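Local coordinates for nuclear inclusion protein A (Tobacco vein mottling virus, PDB 3MMG) that probably acts as a chymotrypsin-like (3C-type) cysteine protease, the nuclear inclusion protease of a potyvirus, which cleaves peptide bonds, at residues P13-S25 with L32-N44. The protein carries 3 engineered substitutions. Numbering follows the deposited sequence.
Sequences PISACVCLLENSS and LFGIGFGPYIIAN
Leu21 reaches over Gly34 of the neighbouring antiparallel strand and touches the strand beyond. Its CD1 lies 3.6 Å from Ala43 CB. On the other branch CD2 meets Ile41 CG2 at 3.9 Å, the two side chains running antiparallel as they pass. CG stands anti to the carbonyl carbon (chi1 -54°), which lays both methyls along this face toward the third strand, and the missing side chain at Gly34 gives CD1 its room, 3.8 Å from Gly34 CA. In one of its two conformers Cys19 extends the same apolar face, its SG 4.1 Å from Ile41 CD1. This is the tight, buried side.

The opposite face is buried at Val18 and Ile35, which both touch Pro154 of strand 154-157, and loosens toward Leu20 and Phe33, both partly exposed. Val18 CG1 approaches the Phe33 ring obliquely, 3.7 Å from CD2, with Leu20 alongside. Ser113 and Phe116 of strand 109-116, in the second barrel, also touch this end.

Between the faces, Cys19 and Gly34 exchange two backbone hydrogen bonds, as do Leu21 and Leu32. At the open end of the hairpin Gly36 N gives a nearly straight bond (176°) to Cys17 O, 2.8 Å away. Strands 18-25, 28-37 and 40-43 are consecutive in the N-terminal sheet of a chymotrypsin-like fold. Paired amides fix the register, while apolar packing past a glycine ties the first strand to the third without any polar side-chain bond between them.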
# COMPACT_ATOMS: atom_id res chain seq x y z
N PRO A 13 2.09 -15.98 -2.01
CA PRO A 13 2.63 -15.17 -3.12
C PRO A 13 2.53 -13.65 -2.92
O PRO A 13 3.42 -12.91 -3.39
CB PRO A 13 1.78 -15.60 -4.30
CG PRO A 13 1.37 -17.02 -3.98
CD PRO A 13 1.10 -16.96 -2.49
N ILE A 14 1.47 -13.20 -2.26
CA ILE A 14 1.37 -11.77 -1.91
C ILE A 14 2.41 -11.36 -0.89
O ILE A 14 3.11 -10.37 -1.10
CB ILE A 14 -0.06 -11.41 -1.43
CG1 ILE A 14 -1.07 -11.73 -2.53
CG2 ILE A 14 -0.12 -9.94 -0.99
CD1 ILE A 14 -2.47 -11.94 -2.01
N SER A 15 2.50 -12.12 0.20
CA SER A 15 3.49 -11.89 1.24
C SER A 15 4.92 -11.82 0.70
O SER A 15 5.73 -11.04 1.20
CB SER A 15 3.38 -12.99 2.30
OG SER A 15 4.36 -12.83 3.29
N ALA A 16 5.21 -12.62 -0.33
CA ALA A 16 6.54 -12.66 -0.93
C ALA A 16 6.93 -11.34 -1.61
O ALA A 16 8.11 -11.08 -1.83
CB ALA A 16 6.65 -13.82 -1.91
N CYS A 17 5.92 -10.53 -1.97
CA CYS A 17 6.11 -9.24 -2.63
C CYS A 17 5.96 -8.05 -1.70
O CYS A 17 6.15 -6.91 -2.10
CB CYS A 17 5.13 -9.11 -3.79
SG CYS A 17 5.48 -10.34 -5.07
N VAL A 18 5.64 -8.30 -0.43
CA VAL A 18 5.51 -7.20 0.50
C VAL A 18 6.89 -6.77 0.95
O VAL A 18 7.76 -7.62 1.21
CB VAL A 18 4.62 -7.60 1.70
CG1 VAL A 18 4.68 -6.53 2.80
CG2 VAL A 18 3.19 -7.81 1.23
N CYS A 19 7.08 -5.44 1.03
CA CYS A 19 8.36 -4.82 1.43
C CYS A 19 8.18 -4.01 2.71
O CYS A 19 7.07 -3.56 3.04
CB CYS A 19 8.82 -3.82 0.37
SG CYS A 19 8.94 -4.39 -1.32
N LEU A 20 9.29 -3.77 3.41
CA LEU A 20 9.30 -2.75 4.45
C LEU A 20 9.91 -1.48 3.88
O LEU A 20 10.95 -1.53 3.23
CB LEU A 20 10.10 -3.17 5.69
CG LEU A 20 9.73 -4.43 6.47
CD1 LEU A 20 10.74 -4.66 7.59
CD2 LEU A 20 8.36 -4.32 7.03
N LEU A 21 9.25 -0.35 4.11
CA LEU A 21 9.73 0.93 3.62
C LEU A 21 10.07 1.85 4.80
O LEU A 21 9.25 2.04 5.70
CB LEU A 21 8.68 1.58 2.70
CG LEU A 21 8.19 0.73 1.53
CD1 LEU A 21 7.08 1.49 0.78
CD2 LEU A 21 9.31 0.39 0.60
N GLU A 22 11.30 2.35 4.82
CA GLU A 22 11.71 3.27 5.88
C GLU A 22 12.20 4.53 5.20
O GLU A 22 13.13 4.48 4.39
CB GLU A 22 12.82 2.68 6.77
CG GLU A 22 13.29 3.67 7.86
CD GLU A 22 14.41 3.16 8.76
OE1 GLU A 22 15.00 2.08 8.49
OE2 GLU A 22 14.71 3.87 9.75
N ASN A 23 11.56 5.65 5.51
CA ASN A 23 11.95 6.94 4.98
C ASN A 23 12.48 7.74 6.15
O ASN A 23 11.70 8.24 6.96
CB ASN A 23 10.75 7.64 4.35
CG ASN A 23 11.16 8.76 3.44
OD1 ASN A 23 12.34 8.88 3.09
ND2 ASN A 23 10.20 9.60 3.04
N SER A 24 13.81 7.84 6.24
CA SER A 24 14.51 8.36 7.43
C SER A 24 15.01 9.78 7.21
O SER A 24 15.67 10.06 6.23
CB SER A 24 15.68 7.46 7.80
OG SER A 24 16.24 7.82 9.06
N SER A 25 14.70 10.65 8.16
CA SER A 25 15.18 12.03 8.14
C SER A 25 15.63 12.43 9.54
O SER A 25 15.40 11.69 10.50
CB SER A 25 14.12 12.99 7.61
OG SER A 25 12.86 12.80 8.26
N LEU A 32 6.56 2.26 6.82
CA LEU A 32 5.35 1.72 6.19
C LEU A 32 5.68 0.40 5.48
O LEU A 32 6.82 -0.07 5.52
CB LEU A 32 4.76 2.73 5.18
CG LEU A 32 4.48 4.20 5.51
CD1 LEU A 32 3.44 4.76 4.53
CD2 LEU A 32 3.97 4.39 6.90
N PHE A 33 4.66 -0.19 4.85
CA PHE A 33 4.86 -1.34 3.97
C PHE A 33 4.63 -0.91 2.53
O PHE A 33 3.99 0.14 2.27
CB PHE A 33 3.88 -2.45 4.34
CG PHE A 33 4.19 -3.12 5.65
CD1 PHE A 33 3.74 -2.59 6.86
CD2 PHE A 33 4.99 -4.26 5.66
CE1 PHE A 33 4.05 -3.20 8.08
CE2 PHE A 33 5.30 -4.88 6.88
CZ PHE A 33 4.82 -4.35 8.09
N GLY A 34 5.15 -1.70 1.60
CA GLY A 34 4.90 -1.53 0.18
C GLY A 34 4.70 -2.86 -0.52
O GLY A 34 4.84 -3.94 0.10
N ILE A 35 4.36 -2.79 -1.80
CA ILE A 35 4.20 -3.97 -2.65
C ILE A 35 5.16 -3.89 -3.84
O ILE A 35 5.11 -2.94 -4.60
CB ILE A 35 2.76 -4.07 -3.20
CG1 ILE A 35 1.74 -4.04 -2.06
CG2 ILE A 35 2.58 -5.36 -4.07
CD1 ILE A 35 0.28 -3.86 -2.50
N GLY A 36 6.05 -4.87 -3.99
CA GLY A 36 6.92 -4.92 -5.17
C GLY A 36 6.25 -5.58 -6.37
O GLY A 36 5.49 -6.55 -6.23
N PHE A 37 6.56 -5.08 -7.56
CA PHE A 37 6.04 -5.63 -8.80
C PHE A 37 7.01 -5.22 -9.91
O PHE A 37 7.14 -4.05 -10.21
CB PHE A 37 4.63 -5.06 -9.05
CG PHE A 37 3.89 -5.71 -10.21
CD1 PHE A 37 4.16 -5.33 -11.52
CD2 PHE A 37 2.91 -6.66 -9.97
CE1 PHE A 37 3.46 -5.91 -12.59
CE2 PHE A 37 2.21 -7.25 -11.04
CZ PHE A 37 2.49 -6.87 -12.34
N GLY A 38 7.73 -6.18 -10.47
CA GLY A 38 8.81 -5.85 -11.40
C GLY A 38 9.78 -4.88 -10.74
O GLY A 38 10.17 -5.08 -9.61
N PRO A 39 10.17 -3.81 -11.47
CA PRO A 39 11.09 -2.81 -10.94
C PRO A 39 10.39 -1.73 -10.11
O PRO A 39 11.02 -0.70 -9.77
CB PRO A 39 11.66 -2.19 -12.22
CG PRO A 39 10.47 -2.20 -13.14
CD PRO A 39 9.79 -3.51 -12.87
N TYR A 40 9.12 -1.95 -9.79
CA TYR A 40 8.29 -0.93 -9.15
C TYR A 40 7.99 -1.27 -7.70
O TYR A 40 7.84 -2.45 -7.34
CB TYR A 40 6.95 -0.77 -9.89
CG TYR A 40 7.12 -0.58 -11.37
CD1 TYR A 40 6.70 -1.56 -12.27
CD2 TYR A 40 7.70 0.59 -11.87
CE1 TYR A 40 6.89 -1.40 -13.66
CE2 TYR A 40 7.89 0.77 -13.25
CZ TYR A 40 7.47 -0.22 -14.13
OH TYR A 40 7.65 -0.05 -15.50
N ILE A 41 7.90 -0.23 -6.89
CA ILE A 41 7.39 -0.31 -5.52
C ILE A 41 6.11 0.51 -5.44
O ILE A 41 6.11 1.68 -5.81
CB ILE A 41 8.40 0.29 -4.49
CG1 ILE A 41 9.79 -0.37 -4.65
CG2 ILE A 41 7.89 0.15 -3.04
CD1 ILE A 41 9.80 -1.84 -4.40
N ILE A 42 5.04 -0.12 -4.97
CA ILE A 42 3.74 0.53 -4.85
C ILE A 42 3.61 0.89 -3.38
O ILE A 42 3.82 0.02 -2.50
CB ILE A 42 2.62 -0.43 -5.25
CG1 ILE A 42 2.69 -0.81 -6.76
CG2 ILE A 42 1.25 0.12 -4.85
CD1 ILE A 42 2.11 -2.20 -7.06
N ALA A 43 3.31 2.15 -3.09
CA ALA A 43 3.26 2.59 -1.70
C ALA A 43 2.18 3.64 -1.52
O ALA A 43 1.57 4.07 -2.49
CB ALA A 43 4.63 3.15 -1.27
N ASN A 44 1.95 4.05 -0.27
CA ASN A 44 1.10 5.23 -0.03
C ASN A 44 1.82 6.51 -0.47
O ASN A 44 3.02 6.63 -0.26
CB ASN A 44 0.79 5.39 1.46
CG ASN A 44 0.04 4.20 2.03
OD1 ASN A 44 0.65 3.28 2.55
ND2 ASN A 44 -1.29 4.20 1.89